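Long-range contacts in Serine/threonine-protein kinase/endoribonuclease IRE1 (Saccharomyces cerevisiae, PDB 2BE1), which senses unfolded proteins in the endoplasmic reticulum through its lumenal domain, the part modelled here, and responds by activating its own endoribonuclease domain, which splices HAC1 precursor mRNA: residues I60-I69 against L78-L88; A217-L225 against N297-A305. One frame throughout, in Å; residues are numbered along the deposited sequence.

Contact 1 (I60-I69 against L78-L88); sequences IIEPFGDGNI and LQKLPLSIRQL
The beta hairpin of strands 68-73 and 77-84 belongs to a three-stranded antiparallel sheet in the lumenal domain, and here its open end runs straight into helix 85-89. Ile-69 pairs with the returning strand on both sides of the corner at Pro-82: its N donates to Leu-83 O at 3.2 Å, and its O accepts from Leu-81 N. One step on, Asn-68 and Ser-84 form a non-hydrogen-bonded antiparallel pair. The loop before Asn-68 then takes over and receives the first N-H groups of the helix: Ile-85 N reaches Gly-67 O at 2.7 Å, and Arg-86 N meets Asp-66 O at 3.0 Å, almost straight at 178° and in the carbonyl plane. Ser-84 is the N-cap, its OG taking the N-H of Gln-87.

Asp-66 adds a salt bridge. The Arg-86 chain runs out extended and bends at chi3 (-88°), which carries NH1 to within 3.0 Å of Asp-66 OD1, on the anti side and somewhat out of the carboxylate plane; carboxylate and guanidinium planes stand 48° apart. The apolar part of the contact centres on Ile-69. Its CD1 lies 4.0 Å from Ile-85 CG1, the two side chains crossing at about a right angle, while Ile-69 CG2 meets Leu-81 CD1. Ile-85 CD1 continues to Ile-61 CG2 at 3.8 Å, and Phe-175 of strand 167-179 also packs on Ile-85.

Two carbonyls of this loop thus satisfy amides that the first turn of a helix cannot bond internally, and the carboxylate of Asp-66, lying close to that N-terminus, would probably be stabilised as the anion by both the helix and Arg-86.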
# COMPACT_ATOMS: atom_id res chain seq x y z
N ILE A 60 18.10 -1.85 -11.79
CA ILE A 60 17.82 -0.58 -12.42
C ILE A 60 16.35 -0.40 -12.55
O ILE A 60 15.69 -1.26 -13.14
CB ILE A 60 18.39 -0.54 -13.84
CG1 ILE A 60 19.90 -0.71 -13.78
CG2 ILE A 60 18.04 0.78 -14.54
CD1 ILE A 60 20.50 -1.16 -15.00
N ILE A 61 15.81 0.72 -12.04
CA ILE A 61 14.36 1.03 -12.29
C ILE A 61 14.08 2.29 -13.09
O ILE A 61 14.86 3.28 -13.08
CB ILE A 61 13.59 1.12 -11.04
CG1 ILE A 61 14.01 2.37 -10.32
CG2 ILE A 61 13.85 -0.13 -10.15
CD1 ILE A 61 14.00 2.14 -8.85
N GLU A 62 12.99 2.26 -13.83
CA GLU A 62 12.65 3.46 -14.57
C GLU A 62 11.81 4.28 -13.59
O GLU A 62 10.79 3.80 -13.08
CB GLU A 62 11.89 3.17 -15.85
CG GLU A 62 11.32 4.41 -16.47
CD GLU A 62 10.57 4.12 -17.75
OE1 GLU A 62 10.73 4.82 -18.79
OE2 GLU A 62 9.82 3.14 -17.72
N PRO A 63 12.26 5.50 -13.28
CA PRO A 63 11.59 6.27 -12.26
C PRO A 63 10.39 6.86 -12.90
O PRO A 63 10.42 8.03 -13.30
CB PRO A 63 12.57 7.39 -11.95
CG PRO A 63 13.24 7.61 -13.18
CD PRO A 63 13.39 6.25 -13.85
N PHE A 64 9.34 6.10 -13.10
CA PHE A 64 8.26 6.69 -13.81
C PHE A 64 7.09 5.76 -13.75
O PHE A 64 7.25 4.54 -13.79
CB PHE A 64 8.63 7.03 -15.25
CG PHE A 64 7.46 7.39 -16.06
CD1 PHE A 64 7.00 8.69 -16.08
CD2 PHE A 64 6.72 6.42 -16.74
CE1 PHE A 64 5.84 9.03 -16.84
CE2 PHE A 64 5.56 6.77 -17.51
CZ PHE A 64 5.13 8.05 -17.56
N GLY A 65 5.91 6.32 -13.61
CA GLY A 65 4.78 5.48 -13.45
C GLY A 65 4.91 4.51 -12.31
O GLY A 65 5.31 4.88 -11.20
N ASP A 66 4.55 3.26 -12.62
CA ASP A 66 4.60 2.16 -11.68
C ASP A 66 5.99 1.90 -11.19
O ASP A 66 6.18 1.07 -10.33
CB ASP A 66 4.11 0.92 -12.36
CG ASP A 66 2.58 0.77 -12.28
OD1 ASP A 66 1.89 1.59 -11.61
OD2 ASP A 66 2.05 -0.20 -12.88
N GLY A 67 6.95 2.63 -11.76
CA GLY A 67 8.36 2.35 -11.57
C GLY A 67 8.78 0.99 -12.11
O GLY A 67 8.94 0.00 -11.34
N ASN A 68 8.98 0.92 -13.43
CA ASN A 68 9.37 -0.35 -14.03
C ASN A 68 10.78 -0.91 -13.76
O ASN A 68 11.73 -0.18 -13.64
CB ASN A 68 9.12 -0.29 -15.49
CG ASN A 68 8.44 -1.54 -15.97
OD1 ASN A 68 7.34 -1.46 -16.57
ND2 ASN A 68 9.05 -2.73 -15.67
N ILE A 69 10.91 -2.21 -13.68
CA ILE A 69 12.19 -2.80 -13.32
C ILE A 69 12.93 -3.38 -14.51
O ILE A 69 12.40 -4.24 -15.25
CB ILE A 69 12.01 -3.94 -12.37
CG1 ILE A 69 11.37 -3.40 -11.10
CG2 ILE A 69 13.36 -4.72 -12.21
CD1 ILE A 69 10.59 -4.41 -10.43
N LEU A 78 21.46 -5.58 -20.95
CA LEU A 78 20.34 -4.99 -20.25
C LEU A 78 19.10 -5.77 -20.58
O LEU A 78 18.80 -6.03 -21.76
CB LEU A 78 20.14 -3.57 -20.74
CG LEU A 78 18.94 -2.84 -20.22
CD1 LEU A 78 19.19 -2.58 -18.81
CD2 LEU A 78 18.82 -1.56 -20.84
N GLN A 79 18.35 -6.11 -19.54
CA GLN A 79 17.05 -6.73 -19.72
C GLN A 79 15.87 -6.04 -19.05
O GLN A 79 16.02 -5.33 -18.06
CB GLN A 79 17.14 -8.17 -19.31
CG GLN A 79 17.80 -8.96 -20.38
CD GLN A 79 18.57 -10.15 -19.83
OE1 GLN A 79 19.36 -10.76 -20.57
NE2 GLN A 79 18.38 -10.49 -18.51
N LYS A 80 14.69 -6.23 -19.62
CA LYS A 80 13.51 -5.67 -19.02
C LYS A 80 12.77 -6.75 -18.27
O LYS A 80 12.35 -7.73 -18.86
CB LYS A 80 12.59 -5.04 -20.05
CG LYS A 80 11.47 -4.29 -19.40
CD LYS A 80 10.76 -3.45 -20.42
CE LYS A 80 9.36 -3.06 -19.94
NZ LYS A 80 8.82 -4.06 -19.00
N LEU A 81 12.61 -6.60 -16.97
CA LEU A 81 11.81 -7.56 -16.27
C LEU A 81 10.36 -7.20 -16.47
O LEU A 81 10.02 -5.99 -16.63
CB LEU A 81 12.15 -7.54 -14.81
CG LEU A 81 13.52 -8.11 -14.54
CD1 LEU A 81 13.49 -8.48 -13.10
CD2 LEU A 81 13.69 -9.33 -15.38
N PRO A 82 9.50 -8.24 -16.45
CA PRO A 82 8.04 -8.09 -16.58
C PRO A 82 7.40 -7.71 -15.25
O PRO A 82 6.41 -8.26 -14.86
CB PRO A 82 7.60 -9.50 -17.03
CG PRO A 82 8.61 -10.43 -16.40
CD PRO A 82 9.90 -9.65 -16.28
N LEU A 83 7.99 -6.77 -14.53
CA LEU A 83 7.60 -6.48 -13.15
C LEU A 83 7.74 -5.01 -12.95
O LEU A 83 8.52 -4.35 -13.66
CB LEU A 83 8.53 -7.20 -12.19
CG LEU A 83 8.58 -8.74 -12.27
CD1 LEU A 83 9.46 -9.26 -11.15
CD2 LEU A 83 7.18 -9.42 -12.23
N SER A 84 7.01 -4.49 -11.97
CA SER A 84 6.93 -3.07 -11.75
C SER A 84 7.14 -2.94 -10.27
O SER A 84 6.82 -3.83 -9.48
CB SER A 84 5.54 -2.62 -12.24
OG SER A 84 4.73 -1.92 -11.30
N ILE A 85 7.71 -1.86 -9.84
CA ILE A 85 7.80 -1.78 -8.42
C ILE A 85 6.49 -1.68 -7.68
O ILE A 85 6.37 -2.35 -6.72
CB ILE A 85 8.75 -0.77 -7.95
CG1 ILE A 85 10.03 -1.51 -7.68
CG2 ILE A 85 8.26 -0.14 -6.63
CD1 ILE A 85 11.14 -0.62 -7.60
N ARG A 86 5.54 -0.84 -8.11
CA ARG A 86 4.21 -0.81 -7.50
C ARG A 86 3.78 -2.25 -7.42
O ARG A 86 3.57 -2.80 -6.35
CB ARG A 86 3.20 -0.00 -8.31
CG ARG A 86 1.73 -0.46 -8.10
CD ARG A 86 0.72 0.36 -8.84
NE ARG A 86 0.33 1.49 -8.01
CZ ARG A 86 0.74 2.77 -8.15
NH1 ARG A 86 1.58 3.19 -9.14
NH2 ARG A 86 0.30 3.69 -7.28
N GLN A 87 3.72 -2.87 -8.58
CA GLN A 87 3.24 -4.22 -8.71
C GLN A 87 3.92 -5.18 -7.78
O GLN A 87 3.28 -6.03 -7.23
CB GLN A 87 3.43 -4.66 -10.13
CG GLN A 87 3.02 -6.09 -10.48
CD GLN A 87 3.87 -6.58 -11.66
OE1 GLN A 87 4.78 -7.42 -11.48
NE2 GLN A 87 3.64 -5.97 -12.87
N LEU A 88 5.22 -5.07 -7.60
CA LEU A 88 5.85 -5.96 -6.63
C LEU A 88 5.39 -5.75 -5.18
O LEU A 88 4.85 -6.64 -4.56
CB LEU A 88 7.36 -5.87 -6.75
CG LEU A 88 8.11 -7.19 -6.88
CD1 LEU A 88 7.62 -7.98 -8.09
CD2 LEU A 88 9.50 -6.77 -7.08

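Contact 2 (A217-L225 against N297-A305); sequences APFRDKSLL and NFPSLVESA
Pro-218 CG comes up to the edge of the Phe-298 ring, in its plane, 3.8 Å from CD2, with the two side chains at about a right angle. This is packing throughout, and no hydrogen bond crosses between the segments. Leu-301 lies along the strand backbone: its CB is 3.7 Å from Pro-218 O, and its CD1 meets Phe-219 O at the same distance. Nearby, the methyl of Ala-217 faces Ser-300 CB at 4.2 Å.

Strand 216-219 is an outer strand of a three-stranded antiparallel sheet and turns back into strand 223-227. Helix 299-303 runs alongside its 217-219 part, the axes 6.7 Å apart and inclined by only 13°, so the contact is an edge strand laid nearly parallel to a short helix. Phe-298 and Leu-301 also pack on Leu-293 of strand 290-294.

A second aromatic contact is made by Phe-219. Its side chain starts out away from the helix, with CG opposite the backbone N (chi1 -169°), yet the ring swings back to put CE1 3.7 Å from Ser-304 CB. Leu-225 CD2 lies over one ring face, offset toward the rim, and Phe-219 CZ sits over the centre of the Arg-220 guanidinium.

The Ser-304 hydroxyl is held within its own segment: OG donates to a lone pair of Leu-301 O at 3.1 Å, which turns it back onto the end of the helix it follows while it still touches Arg-220 CB.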
# COMPACT_ATOMS: atom_id res chain seq x y z
N ALA A 217 8.65 18.33 -23.45
CA ALA A 217 9.21 17.02 -23.07
C ALA A 217 10.63 17.14 -22.49
O ALA A 217 11.30 18.12 -22.74
CB ALA A 217 9.24 16.09 -24.26
N PRO A 218 11.08 16.14 -21.68
CA PRO A 218 12.47 16.10 -21.29
C PRO A 218 13.38 15.79 -22.44
O PRO A 218 13.11 14.88 -23.22
CB PRO A 218 12.52 14.98 -20.25
CG PRO A 218 11.45 14.29 -20.40
CD PRO A 218 10.36 15.07 -21.00
N PHE A 219 14.44 16.57 -22.48
CA PHE A 219 15.35 16.66 -23.59
C PHE A 219 16.77 16.62 -23.06
O PHE A 219 16.96 16.61 -21.85
CB PHE A 219 15.16 18.02 -24.31
CG PHE A 219 15.88 18.11 -25.65
CD1 PHE A 219 15.82 17.04 -26.58
CD2 PHE A 219 16.60 19.25 -25.98
CE1 PHE A 219 16.49 17.10 -27.82
CE2 PHE A 219 17.27 19.34 -27.21
CZ PHE A 219 17.21 18.28 -28.14
N ARG A 220 17.75 16.70 -23.97
CA ARG A 220 19.15 16.38 -23.66
C ARG A 220 19.75 17.34 -22.63
O ARG A 220 19.28 18.49 -22.49
CB ARG A 220 19.95 16.23 -24.96
CG ARG A 220 21.34 16.77 -24.95
CD ARG A 220 21.46 18.06 -25.80
NE ARG A 220 21.35 17.76 -27.23
CZ ARG A 220 21.22 18.69 -28.20
NH1 ARG A 220 21.18 20.01 -27.90
NH2 ARG A 220 21.12 18.32 -29.49
N ASP A 221 20.69 16.84 -21.83
CA ASP A 221 21.36 17.73 -20.89
C ASP A 221 20.48 18.33 -19.86
O ASP A 221 20.51 19.54 -19.69
CB ASP A 221 22.08 18.86 -21.62
CG ASP A 221 23.37 18.38 -22.34
OD1 ASP A 221 23.84 17.24 -21.97
OD2 ASP A 221 23.90 19.11 -23.27
N LYS A 222 19.76 17.47 -19.14
CA LYS A 222 18.79 17.92 -18.11
C LYS A 222 18.05 19.18 -18.57
O LYS A 222 18.16 20.27 -17.94
CB LYS A 222 19.46 18.23 -16.77
CG LYS A 222 20.38 17.18 -16.23
CD LYS A 222 21.89 17.48 -16.56
CE LYS A 222 22.89 16.73 -15.64
NZ LYS A 222 22.36 16.71 -14.25
N SER A 223 17.32 19.06 -19.68
CA SER A 223 16.55 20.19 -20.16
C SER A 223 15.14 19.84 -20.61
O SER A 223 14.78 18.67 -20.80
CB SER A 223 17.24 20.80 -21.32
OG SER A 223 17.22 19.86 -22.35
N LEU A 224 14.33 20.87 -20.77
CA LEU A 224 13.02 20.71 -21.38
C LEU A 224 13.04 21.28 -22.80
O LEU A 224 13.54 22.38 -23.04
CB LEU A 224 11.91 21.39 -20.55
CG LEU A 224 11.19 20.58 -19.45
CD1 LEU A 224 11.58 19.11 -19.32
CD2 LEU A 224 11.22 21.25 -18.05
N LEU A 225 12.50 20.51 -23.73
CA LEU A 225 12.29 20.95 -25.08
C LEU A 225 10.79 20.99 -25.37
O LEU A 225 10.12 20.00 -25.16
CB LEU A 225 13.00 20.00 -26.03
CG LEU A 225 12.52 20.05 -27.47
CD1 LEU A 225 13.00 21.33 -28.10
CD2 LEU A 225 13.09 18.88 -28.25
N ASN A 297 8.44 5.96 -22.72
CA ASN A 297 8.25 7.13 -21.92
C ASN A 297 9.10 8.30 -22.25
O ASN A 297 8.75 9.41 -21.90
CB ASN A 297 8.37 6.75 -20.49
CG ASN A 297 7.42 5.65 -20.17
OD1 ASN A 297 6.38 5.50 -20.82
ND2 ASN A 297 7.78 4.83 -19.21
N PHE A 298 10.23 8.10 -22.91
CA PHE A 298 11.07 9.27 -23.05
C PHE A 298 11.72 9.33 -24.41
O PHE A 298 12.98 9.60 -24.51
CB PHE A 298 12.13 9.39 -21.95
CG PHE A 298 11.58 9.34 -20.57
CD1 PHE A 298 11.35 8.10 -19.94
CD2 PHE A 298 11.25 10.51 -19.92
CE1 PHE A 298 10.82 8.07 -18.64
CE2 PHE A 298 10.76 10.52 -18.62
CZ PHE A 298 10.56 9.31 -17.97
N PRO A 299 10.88 9.18 -25.47
CA PRO A 299 11.30 9.00 -26.84
C PRO A 299 12.21 10.12 -27.18
O PRO A 299 13.30 9.95 -27.74
CB PRO A 299 10.01 9.22 -27.59
CG PRO A 299 9.26 10.12 -26.66
CD PRO A 299 9.43 9.35 -25.42
N SER A 300 11.76 11.29 -26.78
CA SER A 300 12.43 12.48 -27.21
C SER A 300 13.92 12.53 -26.75
O SER A 300 14.84 12.91 -27.53
CB SER A 300 11.62 13.69 -26.77
OG SER A 300 12.24 14.90 -27.17
N LEU A 301 14.12 12.16 -25.47
CA LEU A 301 15.43 12.07 -24.83
C LEU A 301 16.25 10.90 -25.34
O LEU A 301 17.38 11.06 -25.82
CB LEU A 301 15.26 11.91 -23.34
CG LEU A 301 16.55 12.11 -22.57
CD1 LEU A 301 16.28 12.99 -21.42
CD2 LEU A 301 17.02 10.78 -22.08
N VAL A 302 15.68 9.71 -25.26
CA VAL A 302 16.38 8.57 -25.78
C VAL A 302 17.01 8.73 -27.19
O VAL A 302 18.11 8.19 -27.50
CB VAL A 302 15.47 7.40 -25.79
CG1 VAL A 302 16.25 6.15 -26.24
CG2 VAL A 302 14.95 7.20 -24.39
N GLU A 303 16.33 9.47 -28.05
CA GLU A 303 16.73 9.54 -29.44
C GLU A 303 17.82 10.56 -29.57
O GLU A 303 18.64 10.42 -30.42
CB GLU A 303 15.50 9.86 -30.27
CG GLU A 303 15.68 10.76 -31.46
CD GLU A 303 14.46 11.73 -31.61
OE1 GLU A 303 14.24 12.60 -30.70
OE2 GLU A 303 13.75 11.59 -32.65
N SER A 304 17.83 11.57 -28.70
CA SER A 304 18.90 12.60 -28.64
C SER A 304 20.11 12.16 -27.79
O SER A 304 21.00 12.93 -27.43
CB SER A 304 18.31 13.91 -28.10
OG SER A 304 18.26 13.94 -26.68
N ALA A 305 20.13 10.88 -27.49
CA ALA A 305 21.07 10.31 -26.55
C ALA A 305 22.10 9.39 -27.26
O ALA A 305 21.76 8.63 -28.18
CB ALA A 305 20.28 9.52 -25.53

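Along the chain the two contacts come in series, 60-69 with 78-88 closing well before 217-225 with 297-305 opens, and their centres lie about 20 Å apart. Each takes its strands from a different three-stranded antiparallel sheet, yet they meet where the 62-64 loop reaches the start of the 297-305 segment. There Glu-62 OE1 lies 3.0 Å from Asn-297 ND2, a probable though weak hydrogen bond, and Phe-64 packs against Phe-298. Strand 290-294 is common ground, packing on Ile-60 and Pro-63 of contact 1 and on Phe-298 and Leu-301 of contact 2, so two local sheets far apart in sequence are in touch within the compact lumenal domain.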